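3' terminal uridylyl transferase (Trypanosoma brucei, PDB 5HZD) adds uridines to the 3' end of guide RNAs, ribosomal RNA and some mRNAs during mitochondrial RNA processing in trypanosomes. Local coordinates at residues 193-198 and 274-279; 197-202 and 267-272. One frame throughout, in Å; residues are numbered along the deposited sequence.

Contact 1: residues 193-198 and 274-279; sequences DVVARS and DECRPE
The turn 193-196, closed by an Asx motif, meets C276 mainly through A196, while P278 lies against the end of the same turn. With CG trans to its backbone N (chi1 175°), D193 carries OD1 back over the turn, where it accepts the amide hydrogen of A196 at 3.0 Å from A196 N. Aspartate suits this place because its carboxylate sits close enough to the backbone to accept a hydrogen bond from the amide three residues on. In one of the two conformers of C276, SG comes 3.2 Å from D193 OD1 and 3.8 Å from A196 CB, approaches that remain doubtful. Both segments are linkers: 193-198 leads into the four-stranded antiparallel sheet inserted between palm strands 174-177 and 285-288, and the loop 274-279 leads back out. No direct hydrogen bond joins them. Instead, one water donates to V195 O (2.7 Å) and to C276 O (2.8 Å), spanning two carbonyls that could not bond each other. Next to it, A196 CA offers its hydrogen to C276 O at 3.5 Å (149° at the hydrogen), and so small a residue as alanine lets the backbones come this close. P278, lacking an amide hydrogen, lays CD 3.3 Å from A196 O; its ring also touches Q92 of helix 80-100 and V251 of helix 247-254. The side chain of R277 leaves the backbone away from 193-198; its NE bonds H273 O.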
loop_
_atom_site.group_PDB
_atom_site.type_symbol
_atom_site.label_atom_id
_atom_site.label_comp_id
_atom_site.label_asym_id
_atom_site.label_seq_id
_atom_site.Cartn_x
_atom_site.Cartn_y
_atom_site.Cartn_z
ATOM N N ASP A 193 12.176 11.706 -24.031
ATOM C CA ASP A 193 13.621 11.564 -23.999
ATOM C C ASP A 193 14.072 10.312 -24.746
ATOM O O ASP A 193 13.678 9.178 -24.425
ATOM C CB ASP A 193 14.147 11.545 -22.567
ATOM C CG ASP A 193 15.637 11.267 -22.504
ATOM O OD1 ASP A 193 16.007 10.079 -22.406
ATOM O OD2 ASP A 193 16.433 12.231 -22.557
ATOM N N VAL A 194 14.925 10.540 -25.732
ATOM C CA VAL A 194 15.295 9.517 -26.699
ATOM C C VAL A 194 16.155 8.386 -26.101
ATOM O O VAL A 194 15.968 7.219 -26.432
ATOM C CB VAL A 194 15.973 10.172 -27.919
ATOM C CG1 VAL A 194 17.161 11.013 -27.477
ATOM C CG2 VAL A 194 16.394 9.131 -28.937
ATOM N N VAL A 195 17.091 8.734 -25.231
ATOM C CA VAL A 195 18.000 7.749 -24.637
ATOM C C VAL A 195 17.246 6.712 -23.795
ATOM O O VAL A 195 17.553 5.516 -23.819
ATOM C CB VAL A 195 19.043 8.470 -23.755
ATOM C CG1 VAL A 195 19.939 7.490 -23.080
ATOM C CG2 VAL A 195 19.864 9.434 -24.601
ATOM N N ALA A 196 16.252 7.177 -23.051
ATOM C CA ALA A 196 15.463 6.284 -22.209
ATOM C C ALA A 196 14.617 5.292 -23.013
ATOM O O ALA A 196 14.258 4.222 -22.508
ATOM C CB ALA A 196 14.585 7.094 -21.279
ATOM N N ARG A 197 14.288 5.631 -24.257
ATOM C CA ARG A 197 13.540 4.697 -25.091
ATOM C C ARG A 197 14.425 4.044 -26.139
ATOM O O ARG A 197 13.931 3.542 -27.148
ATOM C CB ARG A 197 12.299 5.340 -25.725
ATOM C CG ARG A 197 12.550 6.636 -26.466
ATOM C CD ARG A 197 11.225 7.361 -26.717
ATOM N NE ARG A 197 11.449 8.701 -27.250
ATOM C CZ ARG A 197 11.632 8.969 -28.539
ATOM N NH1 ARG A 197 11.612 7.990 -29.433
ATOM N NH2 ARG A 197 11.830 10.218 -28.938
ATOM N N SER A 198 15.722 4.011 -25.862
ATOM C CA SER A 198 16.672 3.300 -26.722
ATOM C C SER A 198 17.300 2.107 -26.018
ATOM O O SER A 198 17.503 2.121 -24.799
ATOM C CB SER A 198 17.785 4.229 -27.175
ATOM O OG SER A 198 17.230 5.354 -27.862
ATOM N N ASP A 274 22.811 3.635 -18.583
ATOM C CA ASP A 274 22.802 2.987 -17.271
ATOM C C ASP A 274 21.880 3.619 -16.241
ATOM O O ASP A 274 21.468 2.943 -15.299
ATOM C CB ASP A 274 24.219 2.901 -16.694
ATOM C CG ASP A 274 25.059 1.836 -17.367
ATOM O OD1 ASP A 274 24.478 0.933 -18.008
ATOM O OD2 ASP A 274 26.302 1.894 -17.247
ATOM N N GLU A 275 21.565 4.903 -16.397
ATOM C CA GLU A 275 20.688 5.584 -15.437
ATOM C C GLU A 275 19.388 6.099 -16.055
ATOM O O GLU A 275 18.325 6.032 -15.429
ATOM C CB GLU A 275 21.417 6.743 -14.748
ATOM C CG GLU A 275 22.537 6.316 -13.814
ATOM C CD GLU A 275 22.858 7.369 -12.767
ATOM O OE1 GLU A 275 22.270 8.475 -12.821
ATOM O OE2 GLU A 275 23.698 7.089 -11.883
ATOM N N CYS A 276 19.479 6.614 -17.278
ATOM C CA CYS A 276 18.319 7.139 -17.986
ATOM C C CYS A 276 17.567 6.011 -18.701
ATOM O O CYS A 276 17.926 5.621 -19.815
ATOM C CB CYS A 276 18.777 8.182 -18.999
ATOM S SG CYS A 276 17.440 9.088 -19.757
ATOM N N ARG A 277 16.513 5.511 -18.062
ATOM C CA ARG A 277 15.899 4.248 -18.474
ATOM C C ARG A 277 14.380 4.326 -18.404
ATOM O O ARG A 277 13.819 5.283 -17.831
ATOM C CB ARG A 277 16.416 3.145 -17.534
ATOM C CG ARG A 277 17.910 2.813 -17.723
ATOM C CD ARG A 277 18.389 1.757 -16.731
ATOM N NE ARG A 277 19.524 1.025 -17.290
ATOM C CZ ARG A 277 19.985 -0.118 -16.786
ATOM N NH1 ARG A 277 19.423 -0.620 -15.687
ATOM N NH2 ARG A 277 21.008 -0.742 -17.367
ATOM N N PRO A 278 13.696 3.319 -18.968
ATOM C CA PRO A 278 12.240 3.213 -18.822
ATOM C C PRO A 278 11.752 3.229 -17.352
ATOM O O PRO A 278 12.499 2.839 -16.430
ATOM C CB PRO A 278 11.930 1.853 -19.453
ATOM C CG PRO A 278 13.005 1.713 -20.520
ATOM C CD PRO A 278 14.241 2.287 -19.884
ATOM N N GLU A 279 10.517 3.678 -17.157
ATOM C CA GLU A 279 9.907 3.861 -15.819
ATOM C C GLU A 279 10.119 2.707 -14.830
ATOM O O GLU A 279 10.406 2.929 -13.641
ATOM C CB GLU A 279 8.410 4.184 -15.970
ATOM C CG GLU A 279 8.098 5.597 -16.524
ATOM C CD GLU A 279 8.151 5.719 -18.050
ATOM O OE1 GLU A 279 8.497 4.742 -18.774
ATOM O OE2 GLU A 279 7.851 6.813 -18.572
HETATM O O HOH W 1 18.410 3.802 -21.865
#

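Contact 2: residues 197-202 and 267-272; sequences RSIRFI and TKVQPA
R200 and Q270 are a hydrogen-bonded pair between antiparallel strands, with R200 N to Q270 O at 3.0 Å and the longer return bond, Q270 N to R200 O, at 3.3 Å. I202 and K268 repeat the pattern, I202 N lying 2.8 Å from K268 O. Past the strand end, A272 N still reaches S198 O at 2.9 Å. Between the two hydrogen-bonded pairs F201 faces V269 in a non-hydrogen-bonded pair, and F201 CA comes 3.2 Å from K268 O in a CH···O contact. These strands, 198-203 and 267-271, are neighbours in a four-stranded antiparallel sheet, with 267-271 at its edge. Apolar packing gathers on the F201 and V269 face, where helices 209-223 and 247-254 lie. With CG2 anti to its backbone N, the branched V269 directs this methyl over the F201 ring in a CH-pi contact, 3.8 Å from the centroid and 15° off the normal. The side chain of I199 crosses that of V269 at a slant, I199 CD1 coming 4.1 Å from V269 CG2. Polar side-chain bonding belongs to the R200, Q270 and K268 face: bent at chi2 (114°) and chi3, R200 folds along the sheet until NH2 donates to A272 O at 3.0 Å, the oxygen lying in the guanidinium plane.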
loop_
_atom_site.group_PDB
_atom_site.type_symbol
_atom_site.label_atom_id
_atom_site.label_comp_id
_atom_site.label_asym_id
_atom_site.label_seq_id
_atom_site.Cartn_x
_atom_site.Cartn_y
_atom_site.Cartn_z
ATOM N N ARG A 197 14.288 5.631 -24.257
ATOM C CA ARG A 197 13.540 4.697 -25.091
ATOM C C ARG A 197 14.425 4.044 -26.139
ATOM O O ARG A 197 13.931 3.542 -27.148
ATOM C CB ARG A 197 12.299 5.340 -25.725
ATOM C CG ARG A 197 12.550 6.636 -26.466
ATOM C CD ARG A 197 11.225 7.361 -26.717
ATOM N NE ARG A 197 11.449 8.701 -27.250
ATOM C CZ ARG A 197 11.632 8.969 -28.539
ATOM N NH1 ARG A 197 11.612 7.990 -29.433
ATOM N NH2 ARG A 197 11.830 10.218 -28.938
ATOM N N SER A 198 15.722 4.011 -25.862
ATOM C CA SER A 198 16.672 3.300 -26.722
ATOM C C SER A 198 17.300 2.107 -26.018
ATOM O O SER A 198 17.503 2.121 -24.799
ATOM C CB SER A 198 17.785 4.229 -27.175
ATOM O OG SER A 198 17.230 5.354 -27.862
ATOM N N ILE A 199 17.622 1.084 -26.799
ATOM C CA ILE A 199 18.241 -0.130 -26.263
ATOM C C ILE A 199 19.412 -0.541 -27.145
ATOM O O ILE A 199 19.576 -0.049 -28.262
ATOM C CB ILE A 199 17.235 -1.303 -26.200
ATOM C CG1 ILE A 199 16.702 -1.602 -27.602
ATOM C CG2 ILE A 199 16.086 -0.985 -25.228
ATOM C CD1 ILE A 199 15.667 -2.712 -27.641
ATOM N N ARG A 200 20.223 -1.465 -26.652
ATOM C CA ARG A 200 21.381 -1.924 -27.371
ATOM C C ARG A 200 21.432 -3.436 -27.311
ATOM O O ARG A 200 21.350 -4.010 -26.228
ATOM C CB ARG A 200 22.620 -1.413 -26.666
ATOM C CG ARG A 200 23.774 -1.198 -27.574
ATOM C CD ARG A 200 24.119 0.285 -27.644
ATOM N NE ARG A 200 24.212 0.884 -26.317
ATOM C CZ ARG A 200 25.183 0.634 -25.445
ATOM N NH1 ARG A 200 26.155 -0.220 -25.745
ATOM N NH2 ARG A 200 25.176 1.235 -24.263
ATOM N N PHE A 201 21.599 -4.071 -28.461
ATOM C CA PHE A 201 21.872 -5.495 -28.463
ATOM C C PHE A 201 23.368 -5.714 -28.673
ATOM O O PHE A 201 23.910 -5.276 -29.684
ATOM C CB PHE A 201 21.108 -6.148 -29.608
ATOM C CG PHE A 201 19.616 -6.069 -29.466
ATOM C CD1 PHE A 201 18.914 -4.950 -29.912
ATOM C CD2 PHE A 201 18.904 -7.137 -28.915
ATOM C CE1 PHE A 201 17.534 -4.889 -29.773
ATOM C CE2 PHE A 201 17.527 -7.087 -28.792
ATOM C CZ PHE A 201 16.836 -5.958 -29.216
ATOM N N ILE A 202 24.044 -6.418 -27.754
ATOM C CA ILE A 202 25.432 -6.811 -27.977
ATOM C C ILE A 202 25.445 -8.259 -28.442
ATOM O O ILE A 202 24.868 -9.121 -27.769
ATOM C CB ILE A 202 26.262 -6.717 -26.678
ATOM C CG1 ILE A 202 26.198 -5.290 -26.127
ATOM C CG2 ILE A 202 27.683 -7.176 -26.902
ATOM C CD1 ILE A 202 26.550 -4.271 -27.118
ATOM N N THR A 267 22.526 -12.859 -28.707
ATOM C CA THR A 267 22.438 -11.459 -28.282
ATOM C C THR A 267 22.194 -11.311 -26.798
ATOM O O THR A 267 21.621 -12.195 -26.149
ATOM C CB THR A 267 21.292 -10.693 -28.991
ATOM O OG1 THR A 267 20.023 -11.285 -28.660
ATOM C CG2 THR A 267 21.462 -10.703 -30.486
ATOM N N LYS A 268 22.635 -10.183 -26.249
ATOM C CA LYS A 268 22.188 -9.741 -24.931
ATOM C C LYS A 268 21.695 -8.319 -25.132
ATOM O O LYS A 268 22.169 -7.635 -26.051
ATOM C CB LYS A 268 23.355 -9.726 -23.958
ATOM C CG LYS A 268 23.961 -11.099 -23.681
ATOM C CD LYS A 268 25.119 -10.978 -22.682
ATOM C CE LYS A 268 25.178 -12.190 -21.759
ATOM N NZ LYS A 268 25.263 -13.449 -22.536
ATOM N N VAL A 269 20.748 -7.884 -24.310
ATOM C CA VAL A 269 20.128 -6.569 -24.530
ATOM C C VAL A 269 19.951 -5.833 -23.215
ATOM O O VAL A 269 19.672 -6.438 -22.168
ATOM C CB VAL A 269 18.775 -6.716 -25.263
ATOM C CG1 VAL A 269 17.783 -7.462 -24.378
ATOM C CG2 VAL A 269 18.185 -5.338 -25.648
ATOM N N GLN A 270 20.126 -4.517 -23.252
ATOM C CA GLN A 270 19.775 -3.710 -22.091
ATOM C C GLN A 270 19.514 -2.285 -22.549
ATOM O O GLN A 270 19.743 -1.968 -23.708
ATOM C CB GLN A 270 20.883 -3.766 -21.046
ATOM C CG GLN A 270 22.202 -3.189 -21.458
ATOM C CD GLN A 270 23.231 -3.411 -20.364
ATOM O OE1 GLN A 270 23.293 -4.498 -19.783
ATOM N NE2 GLN A 270 24.016 -2.379 -20.053
ATOM N N PRO A 271 18.987 -1.427 -21.661
ATOM C CA PRO A 271 18.801 -0.038 -22.110
ATOM C C PRO A 271 20.122 0.597 -22.537
ATOM O O PRO A 271 21.182 0.219 -22.024
ATOM C CB PRO A 271 18.274 0.655 -20.857
ATOM C CG PRO A 271 17.540 -0.468 -20.103
ATOM C CD PRO A 271 18.404 -1.668 -20.322
ATOM N N ALA A 272 20.057 1.547 -23.474
ATOM C CA ALA A 272 21.260 2.183 -24.002
ATOM C C ALA A 272 22.025 2.988 -22.947
ATOM O O ALA A 272 23.213 3.239 -23.104
ATOM C CB ALA A 272 20.911 3.063 -25.206
#

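How the contacts relate
Leaving the palm sheet after strand 174-177, the chain passes a stretch that is not modelled (183-192), enters the inserted domain through 193-198 and continues directly into strand 198-203, so R197 and S198 belong to both contacts. It then runs through helix 209-223, the paired strands 228-233 and 239-244, and helix 247-254. Contact 2 closes this excursion when strand 267-271 returns alongside the first strand. Contact 1 closes a slightly longer loop, 75 residues between its segments against 64, and encloses contact 2 without crossing it. The two centres are about 11 Å apart, and R277 NE packs 3.8 Å from P271 CG. Thus contact 2 completes the inserted sheet, while contact 1 joins its entry and exit linkers near the palm, before strand 285-288.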